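Probable molybdopterin-guanine dinucleotide biosynthesis protein A (Aquifex aeolicus, PDB 2E8B) probably transfers GMP from GTP to molybdenum-bound molybdopterin, using magnesium, to make the guanine dinucleotide form of the molybdenum cofactor. Local coordinates at residues A[150-155]-A[161-166]; A[77-82]-A[87-92]; A[10-15]-A[117-122]. All coordinates share one frame; numbering follows the deposited sequence.

Interaction 1 (A[150-155]-A[161-166]); sequences EERIKK and WALLKD
The guanidinium of Arg152 lies with one face against the backbone of the facing helix, where the carbonyl oxygen of Ala162 stands 4.0 Å above its plane, over its centre. At its edge, near that plane, the carboxylate of Asp166 approaches: NH1 of Arg152 is 2.9 Å from Asp166 OD2. This salt bridge contains a weak, bent hydrogen bond with an N-H...O angle of 128°, and the carboxylate plane is turned 78° from that of the guanidinium. Arginine suits the site because it bridges a wide gap, the short helical axes coming no closer than 10.8 Å. Its CD lies against Leu163, 3.7 Å from Leu163 CA and 3.8 Å from Leu163 CD1, and the bend at chi3 (73°) beyond it turns the charged end toward Asp166. The other terminal nitrogen, Arg152 NH2, touches the methyl of Ala162, with Ala162 CB at 3.5 Å; this small residue permits the close approach. NH2 also makes a salt bridge with Asp157, the stronger polar partner, while Lys148 joins Arg152 at Asp166 OD2, so two positive groups share that oxygen and would probably stabilise its charge. The contact thus pins together helices 146-154 and 160-167, which run roughly antiparallel as a helical hairpin. On the inner side of this pair, Ile153 and Leu163 pack against helix 84-94, whereas Trp161 reaches the loop at Thr136.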
# COMPACT_ATOMS: atom_id res chain seq x y z
N GLU A 150 -0.22 -16.46 3.82
CA GLU A 150 0.82 -17.41 3.49
C GLU A 150 0.21 -18.71 2.96
O GLU A 150 0.74 -19.32 2.03
CB GLU A 150 1.67 -17.70 4.72
CG GLU A 150 2.97 -18.38 4.41
CD GLU A 150 3.75 -18.70 5.66
OE1 GLU A 150 4.12 -17.76 6.40
OE2 GLU A 150 3.99 -19.89 5.90
N GLU A 151 -0.90 -19.11 3.56
CA GLU A 151 -1.59 -20.33 3.16
C GLU A 151 -2.10 -20.24 1.72
O GLU A 151 -1.90 -21.16 0.92
CB GLU A 151 -2.76 -20.58 4.11
CG GLU A 151 -3.56 -21.83 3.83
CD GLU A 151 -4.67 -22.02 4.85
OE1 GLU A 151 -4.36 -22.03 6.06
OE2 GLU A 151 -5.84 -22.16 4.45
N ARG A 152 -2.77 -19.14 1.39
CA ARG A 152 -3.30 -18.96 0.05
C ARG A 152 -2.20 -18.83 -1.00
O ARG A 152 -2.30 -19.40 -2.09
CB ARG A 152 -4.22 -17.73 0.01
CG ARG A 152 -5.42 -17.83 0.95
CD ARG A 152 -6.46 -16.76 0.64
NE ARG A 152 -7.18 -17.05 -0.60
CZ ARG A 152 -8.20 -17.89 -0.68
NH1 ARG A 152 -8.63 -18.53 0.40
NH2 ARG A 152 -8.79 -18.11 -1.85
N ILE A 153 -1.14 -18.09 -0.69
CA ILE A 153 -0.04 -17.94 -1.65
C ILE A 153 0.57 -19.32 -1.88
O ILE A 153 0.86 -19.71 -3.01
CB ILE A 153 1.04 -16.97 -1.13
CG1 ILE A 153 0.45 -15.56 -0.99
CG2 ILE A 153 2.23 -16.95 -2.08
CD1 ILE A 153 1.43 -14.51 -0.52
N LYS A 154 0.76 -20.06 -0.79
CA LYS A 154 1.33 -21.41 -0.87
C LYS A 154 0.46 -22.28 -1.77
O LYS A 154 0.97 -23.09 -2.54
CB LYS A 154 1.42 -22.01 0.54
CG LYS A 154 2.13 -23.35 0.62
CD LYS A 154 1.25 -24.50 0.17
CE LYS A 154 0.09 -24.71 1.13
NZ LYS A 154 0.57 -25.02 2.51
N LYS A 155 -0.86 -22.10 -1.69
CA LYS A 155 -1.78 -22.88 -2.51
C LYS A 155 -1.92 -22.33 -3.92
O LYS A 155 -2.67 -22.86 -4.74
CB LYS A 155 -3.15 -22.97 -1.84
CG LYS A 155 -3.16 -23.81 -0.56
CD LYS A 155 -4.53 -23.81 0.09
CE LYS A 155 -4.55 -24.65 1.35
NZ LYS A 155 -5.89 -24.62 2.00
N TRP A 161 -8.56 -10.33 -3.76
CA TRP A 161 -10.02 -10.31 -3.62
C TRP A 161 -10.46 -11.57 -2.89
O TRP A 161 -11.31 -11.53 -2.01
CB TRP A 161 -10.72 -10.27 -4.98
CG TRP A 161 -10.74 -8.94 -5.65
CD1 TRP A 161 -10.39 -7.73 -5.11
CD2 TRP A 161 -11.16 -8.67 -7.00
NE1 TRP A 161 -10.56 -6.73 -6.04
CE2 TRP A 161 -11.03 -7.28 -7.21
CE3 TRP A 161 -11.62 -9.47 -8.05
CZ2 TRP A 161 -11.36 -6.67 -8.42
CZ3 TRP A 161 -11.95 -8.87 -9.26
CH2 TRP A 161 -11.81 -7.48 -9.44
N ALA A 162 -9.88 -12.71 -3.27
CA ALA A 162 -10.22 -13.98 -2.65
C ALA A 162 -9.74 -14.00 -1.21
O ALA A 162 -10.42 -14.51 -0.32
CB ALA A 162 -9.59 -15.14 -3.43
N LEU A 163 -8.56 -13.44 -0.98
CA LEU A 163 -8.00 -13.38 0.36
C LEU A 163 -8.94 -12.59 1.27
O LEU A 163 -9.28 -13.05 2.37
CB LEU A 163 -6.64 -12.68 0.35
CG LEU A 163 -6.06 -12.30 1.72
CD1 LEU A 163 -5.65 -13.56 2.49
CD2 LEU A 163 -4.86 -11.38 1.53
N LEU A 164 -9.36 -11.42 0.81
CA LEU A 164 -10.24 -10.57 1.59
C LEU A 164 -11.61 -11.19 1.86
O LEU A 164 -12.16 -11.02 2.94
CB LEU A 164 -10.39 -9.20 0.91
CG LEU A 164 -9.11 -8.35 0.94
CD1 LEU A 164 -9.40 -7.01 0.29
CD2 LEU A 164 -8.64 -8.14 2.37
N LYS A 165 -12.16 -11.92 0.89
CA LYS A 165 -13.44 -12.58 1.11
C LYS A 165 -13.26 -13.67 2.17
O LYS A 165 -14.14 -13.90 3.00
CB LYS A 165 -13.97 -13.20 -0.18
CG LYS A 165 -14.52 -12.18 -1.15
CD LYS A 165 -15.24 -12.85 -2.30
CE LYS A 165 -16.13 -11.86 -3.03
NZ LYS A 165 -16.91 -12.52 -4.12
N ASP A 166 -12.10 -14.31 2.15
CA ASP A 166 -11.79 -15.37 3.09
C ASP A 166 -11.69 -14.85 4.52
O ASP A 166 -12.41 -15.29 5.41
CB ASP A 166 -10.47 -16.05 2.69
CG ASP A 166 -10.17 -17.29 3.51
OD1 ASP A 166 -10.96 -17.62 4.42
OD2 ASP A 166 -9.13 -17.93 3.24

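Interaction 2 (A[77-82]-A[87-92]); sequences DEFEES and GLYTAL
Phe79 and Tyr89 meet through carbon, with Phe79 CE1 3.6 Å from Tyr89 CE2. The tyrosine atom comes to the edge of the phenylalanine ring, near its plane; the two planes are 80° apart and the centroids 5.8 Å, an oblique pairing. Tyr89 has CG anti to the backbone N (chi1 165°), which carries its ring off the helix toward the loop. Deeper in, Thr90 OG1 lies 3.9 Å from Asp77 CA, a van der Waals contact in which the compact threonine lets the loop backbone come close. A water joins the same two segments: it accepts from Glu78 N and donates to Thr90 OG1, each at 3.0 Å. Thr90 OG1 is also hydrogen-bonded to the carbonyl of Ile86 one turn earlier, which helps to fix its rotation.

In the next shell, Asp77 shapes the loop. Its OD1 accepts from Phe79 N at 3.0 Å, the nitrogen sitting almost straight out beyond the carbon-oxygen bond, and so closes an Asx turn that fixes the backbone from which the phenyl ring projects. Asp77 OD2 forms a salt bridge with Lys62, whose amine also binds the carbonyls of Phe79 and Glu81. Aspartate therefore serves the turn with one oxygen and the lysine with the other. Since Asp77 is predicted to bind GTP, these bonds probably also help to set the shape of the nucleotide pocket.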
# COMPACT_ATOMS: atom_id res chain seq x y z
N ASP A 77 11.47 -7.64 -0.95
CA ASP A 77 10.53 -8.64 -1.44
C ASP A 77 11.48 -9.60 -2.16
O ASP A 77 12.00 -9.28 -3.23
CB ASP A 77 9.57 -7.97 -2.43
CG ASP A 77 8.75 -8.96 -3.23
OD1 ASP A 77 9.05 -10.17 -3.19
OD2 ASP A 77 7.80 -8.52 -3.92
N GLU A 78 11.70 -10.76 -1.56
CA GLU A 78 12.64 -11.74 -2.10
C GLU A 78 12.09 -12.71 -3.15
O GLU A 78 12.82 -13.55 -3.67
CB GLU A 78 13.25 -12.54 -0.94
CG GLU A 78 13.73 -11.64 0.20
CD GLU A 78 14.25 -12.41 1.39
OE1 GLU A 78 15.41 -12.88 1.33
OE2 GLU A 78 13.51 -12.53 2.39
N PHE A 79 10.81 -12.59 -3.47
CA PHE A 79 10.18 -13.45 -4.46
C PHE A 79 10.48 -12.98 -5.88
O PHE A 79 10.68 -11.79 -6.11
CB PHE A 79 8.67 -13.49 -4.25
CG PHE A 79 8.25 -14.16 -2.99
CD1 PHE A 79 8.24 -13.47 -1.78
CD2 PHE A 79 7.87 -15.50 -2.99
CE1 PHE A 79 7.85 -14.09 -0.60
CE2 PHE A 79 7.49 -16.14 -1.82
CZ PHE A 79 7.48 -15.43 -0.62
N GLU A 80 10.50 -13.93 -6.81
CA GLU A 80 10.75 -13.62 -8.22
C GLU A 80 9.46 -13.10 -8.86
O GLU A 80 9.47 -12.14 -9.63
CB GLU A 80 11.21 -14.88 -8.96
CG GLU A 80 12.50 -15.49 -8.43
CD GLU A 80 13.71 -14.59 -8.64
OE1 GLU A 80 13.98 -14.23 -9.81
OE2 GLU A 80 14.39 -14.26 -7.65
N GLU A 81 8.34 -13.74 -8.53
CA GLU A 81 7.05 -13.34 -9.07
C GLU A 81 6.62 -11.98 -8.55
O GLU A 81 6.81 -11.67 -7.38
CB GLU A 81 5.97 -14.36 -8.72
CG GLU A 81 5.99 -15.63 -9.55
CD GLU A 81 4.94 -16.61 -9.08
OE1 GLU A 81 5.04 -17.07 -7.93
OE2 GLU A 81 4.01 -16.92 -9.86
N SER A 82 6.03 -11.18 -9.43
CA SER A 82 5.56 -9.86 -9.05
C SER A 82 4.04 -9.87 -8.91
O SER A 82 3.31 -9.81 -9.90
CB SER A 82 5.98 -8.83 -10.10
OG SER A 82 5.50 -7.54 -9.77
N GLY A 87 3.62 -8.58 -2.08
CA GLY A 87 4.10 -7.36 -1.44
C GLY A 87 3.43 -7.23 -0.08
O GLY A 87 4.05 -6.78 0.89
N LEU A 88 2.17 -7.62 -0.02
CA LEU A 88 1.39 -7.57 1.21
C LEU A 88 1.99 -8.54 2.22
O LEU A 88 2.17 -8.20 3.38
CB LEU A 88 -0.07 -7.96 0.92
CG LEU A 88 -1.07 -7.88 2.07
CD1 LEU A 88 -1.14 -6.45 2.59
CD2 LEU A 88 -2.44 -8.34 1.60
N TYR A 89 2.31 -9.75 1.76
CA TYR A 89 2.92 -10.75 2.62
C TYR A 89 4.22 -10.21 3.19
O TYR A 89 4.48 -10.30 4.39
CB TYR A 89 3.19 -12.02 1.81
CG TYR A 89 4.13 -13.01 2.48
CD1 TYR A 89 3.70 -13.80 3.54
CD2 TYR A 89 5.45 -13.13 2.06
CE1 TYR A 89 4.57 -14.68 4.17
CE2 TYR A 89 6.33 -14.01 2.69
CZ TYR A 89 5.88 -14.78 3.74
OH TYR A 89 6.74 -15.64 4.37
N THR A 90 5.04 -9.63 2.32
CA THR A 90 6.32 -9.08 2.74
C THR A 90 6.16 -7.99 3.79
O THR A 90 6.92 -7.93 4.75
CB THR A 90 7.09 -8.51 1.53
OG1 THR A 90 7.31 -9.56 0.58
CG2 THR A 90 8.43 -7.93 1.97
N ALA A 91 5.14 -7.15 3.62
CA ALA A 91 4.89 -6.07 4.57
C ALA A 91 4.48 -6.62 5.94
O ALA A 91 5.02 -6.21 6.97
CB ALA A 91 3.79 -5.16 4.03
N LEU A 92 3.53 -7.55 5.94
CA LEU A 92 3.03 -8.12 7.19
C LEU A 92 4.06 -8.97 7.92
O LEU A 92 4.05 -9.04 9.15
CB LEU A 92 1.76 -8.92 6.92
CG LEU A 92 0.60 -8.04 6.45
CD1 LEU A 92 -0.60 -8.89 6.13
CD2 LEU A 92 0.26 -7.01 7.53
O HOH W 1 9.81 -11.28 0.71

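Interaction 3 (A[10-15]-A[117-122]); sequences SLSKVN and YVLENF
A small, buried apolar contact, supplemented by one bridging water, joins the loop that leads into strand 16-22 to the C-terminal end of helix 112-120. Leu119 carries it from the helix: its CD2 methyl meets Ser12 OG and Val14 CB, each at 3.9 Å. The leucine side chain crosses that of Val14 at a slant, and both valine methyls also come within van der Waals range of CD2. With CG anti to its carbonyl carbon (chi1 -71°), Leu119 extends toward the loop, and the beta-branched valine presents CB and both methyls to it.

Ser12 supplies the polar part. Its OG accepts from Val14 N at 3.1 Å with a fairly straight N-H...O angle of 161°, forming an ST turn that holds the valine in position. The hydroxyl also bonds a water at 2.6 Å from OG, and this water donates to Leu119 O, 2.9 Å away. A serine is apt here, since one small hydroxyl organises the loop and, through the water, meets a carbonyl in the last turn of the helix.

That last turn is finished by Asn121, the first residue to leave helical geometry. Tyr117 O accepts from both Asn121 N and Asn121 ND2, which reach it from opposite faces of the carbonyl plane. The side-chain bond, 2.9 Å between ND2 and O, also brings the amide nitrogen 3.3 Å above the centre of the Tyr117 ring.

Around this joint, Val14 and Leu119 both rest on Val140 of strand 140-142. Leu119 also packs on Phe101 of the adjoining strand 99-104, while Val14 touches Asn99 there; Phe54 also touches the leucine. Tyr117 and Asn121 reach Val172 of strand 170-173, so the helix end spans several strands of the sheet.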
# COMPACT_ATOMS: atom_id res chain seq x y z
N SER A 10 -0.86 9.41 18.60
CA SER A 10 -1.92 9.83 19.52
C SER A 10 -3.30 9.28 19.17
O SER A 10 -3.81 8.40 19.86
CB SER A 10 -1.97 11.36 19.60
OG SER A 10 -2.20 11.94 18.33
N LEU A 11 -3.91 9.79 18.10
CA LEU A 11 -5.25 9.35 17.72
C LEU A 11 -5.31 7.94 17.14
O LEU A 11 -6.33 7.26 17.27
CB LEU A 11 -5.89 10.34 16.74
CG LEU A 11 -6.47 11.59 17.41
CD1 LEU A 11 -5.37 12.37 18.10
CD2 LEU A 11 -7.16 12.46 16.38
N SER A 12 -4.24 7.50 16.49
CA SER A 12 -4.22 6.15 15.93
C SER A 12 -3.00 5.39 16.42
O SER A 12 -1.91 5.96 16.53
CB SER A 12 -4.21 6.21 14.40
OG SER A 12 -4.10 4.90 13.87
N LYS A 13 -3.19 4.11 16.72
CA LYS A 13 -2.10 3.27 17.19
C LYS A 13 -1.34 2.67 16.02
O LYS A 13 -0.38 1.92 16.20
CB LYS A 13 -2.63 2.17 18.11
CG LYS A 13 -3.10 2.66 19.47
CD LYS A 13 -1.95 3.26 20.27
CE LYS A 13 -2.38 3.64 21.68
NZ LYS A 13 -1.27 4.20 22.49
N VAL A 14 -1.78 2.99 14.81
CA VAL A 14 -1.11 2.50 13.61
C VAL A 14 -0.02 3.53 13.35
O VAL A 14 -0.29 4.63 12.86
CB VAL A 14 -2.08 2.44 12.40
CG1 VAL A 14 -1.33 1.96 11.16
CG2 VAL A 14 -3.24 1.49 12.71
N ASN A 15 1.21 3.18 13.70
CA ASN A 15 2.35 4.08 13.54
C ASN A 15 3.26 3.75 12.36
O ASN A 15 4.18 4.52 12.07
CB ASN A 15 3.19 4.09 14.82
CG ASN A 15 2.40 4.55 16.03
OD1 ASN A 15 1.88 5.66 16.06
ND2 ASN A 15 2.31 3.68 17.03
N TYR A 117 -8.53 9.54 7.05
CA TYR A 117 -9.93 9.14 7.11
C TYR A 117 -10.02 7.62 7.26
O TYR A 117 -10.86 7.11 7.99
CB TYR A 117 -10.70 9.57 5.85
CG TYR A 117 -12.20 9.37 5.98
CD1 TYR A 117 -12.97 10.20 6.79
CD2 TYR A 117 -12.84 8.34 5.28
CE1 TYR A 117 -14.34 10.01 6.92
CE2 TYR A 117 -14.22 8.15 5.40
CZ TYR A 117 -14.96 8.99 6.22
OH TYR A 117 -16.31 8.79 6.37
N VAL A 118 -9.13 6.91 6.57
CA VAL A 118 -9.13 5.46 6.67
C VAL A 118 -8.73 5.06 8.08
O VAL A 118 -9.36 4.19 8.68
CB VAL A 118 -8.18 4.81 5.64
CG1 VAL A 118 -8.08 3.31 5.88
CG2 VAL A 118 -8.71 5.06 4.24
N LEU A 119 -7.70 5.70 8.62
CA LEU A 119 -7.25 5.39 9.98
C LEU A 119 -8.37 5.61 10.99
O LEU A 119 -8.55 4.81 11.91
CB LEU A 119 -6.05 6.26 10.38
CG LEU A 119 -4.71 5.95 9.70
CD1 LEU A 119 -3.65 6.93 10.20
CD2 LEU A 119 -4.31 4.53 10.02
N GLU A 120 -9.09 6.71 10.84
CA GLU A 120 -10.18 7.04 11.76
C GLU A 120 -11.27 5.98 11.73
O GLU A 120 -11.88 5.68 12.75
CB GLU A 120 -10.78 8.41 11.41
CG GLU A 120 -11.92 8.85 12.33
CD GLU A 120 -12.53 10.18 11.93
OE1 GLU A 120 -11.76 11.13 11.64
OE2 GLU A 120 -13.78 10.30 11.91
N ASN A 121 -11.49 5.40 10.55
CA ASN A 121 -12.53 4.39 10.38
C ASN A 121 -12.04 2.94 10.37
O ASN A 121 -12.77 2.04 9.96
CB ASN A 121 -13.29 4.67 9.08
CG ASN A 121 -14.15 5.90 9.17
OD1 ASN A 121 -15.24 5.85 9.75
ND2 ASN A 121 -13.68 7.01 8.63
N PHE A 122 -10.83 2.72 10.86
CA PHE A 122 -10.28 1.37 10.88
C PHE A 122 -11.03 0.41 11.81
O PHE A 122 -11.40 0.76 12.92
CB PHE A 122 -8.80 1.39 11.28
CG PHE A 122 -8.24 0.03 11.58
CD1 PHE A 122 -8.30 -0.99 10.63
CD2 PHE A 122 -7.68 -0.25 12.83
CE1 PHE A 122 -7.81 -2.27 10.91
CE2 PHE A 122 -7.19 -1.52 13.12
CZ PHE A 122 -7.26 -2.53 12.16
O HOH W 2 -6.48 3.80 13.63

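In the fold
From the N terminus, interaction 3 opens first, in the loop before strand 16-22, and closes 102 residues later at the end of helix 112-120. Its long loop encloses interaction 2, a local closure that folds the loop after strand 74-76 back onto helix 84-94. Interaction 1 follows in series, closing the short turn between helices 146-154 and 160-167. Interactions 1 and 2 are neighbours: Tyr89 packs on Glu150 and Ile153, and Leu88 on Leu163, joining helix 84-94 to the helical pair. Interaction 3 touches neither; it lies about 25 Å from each of them, centre to centre, and it and interaction 2 lie on opposite sides of the chain's centre.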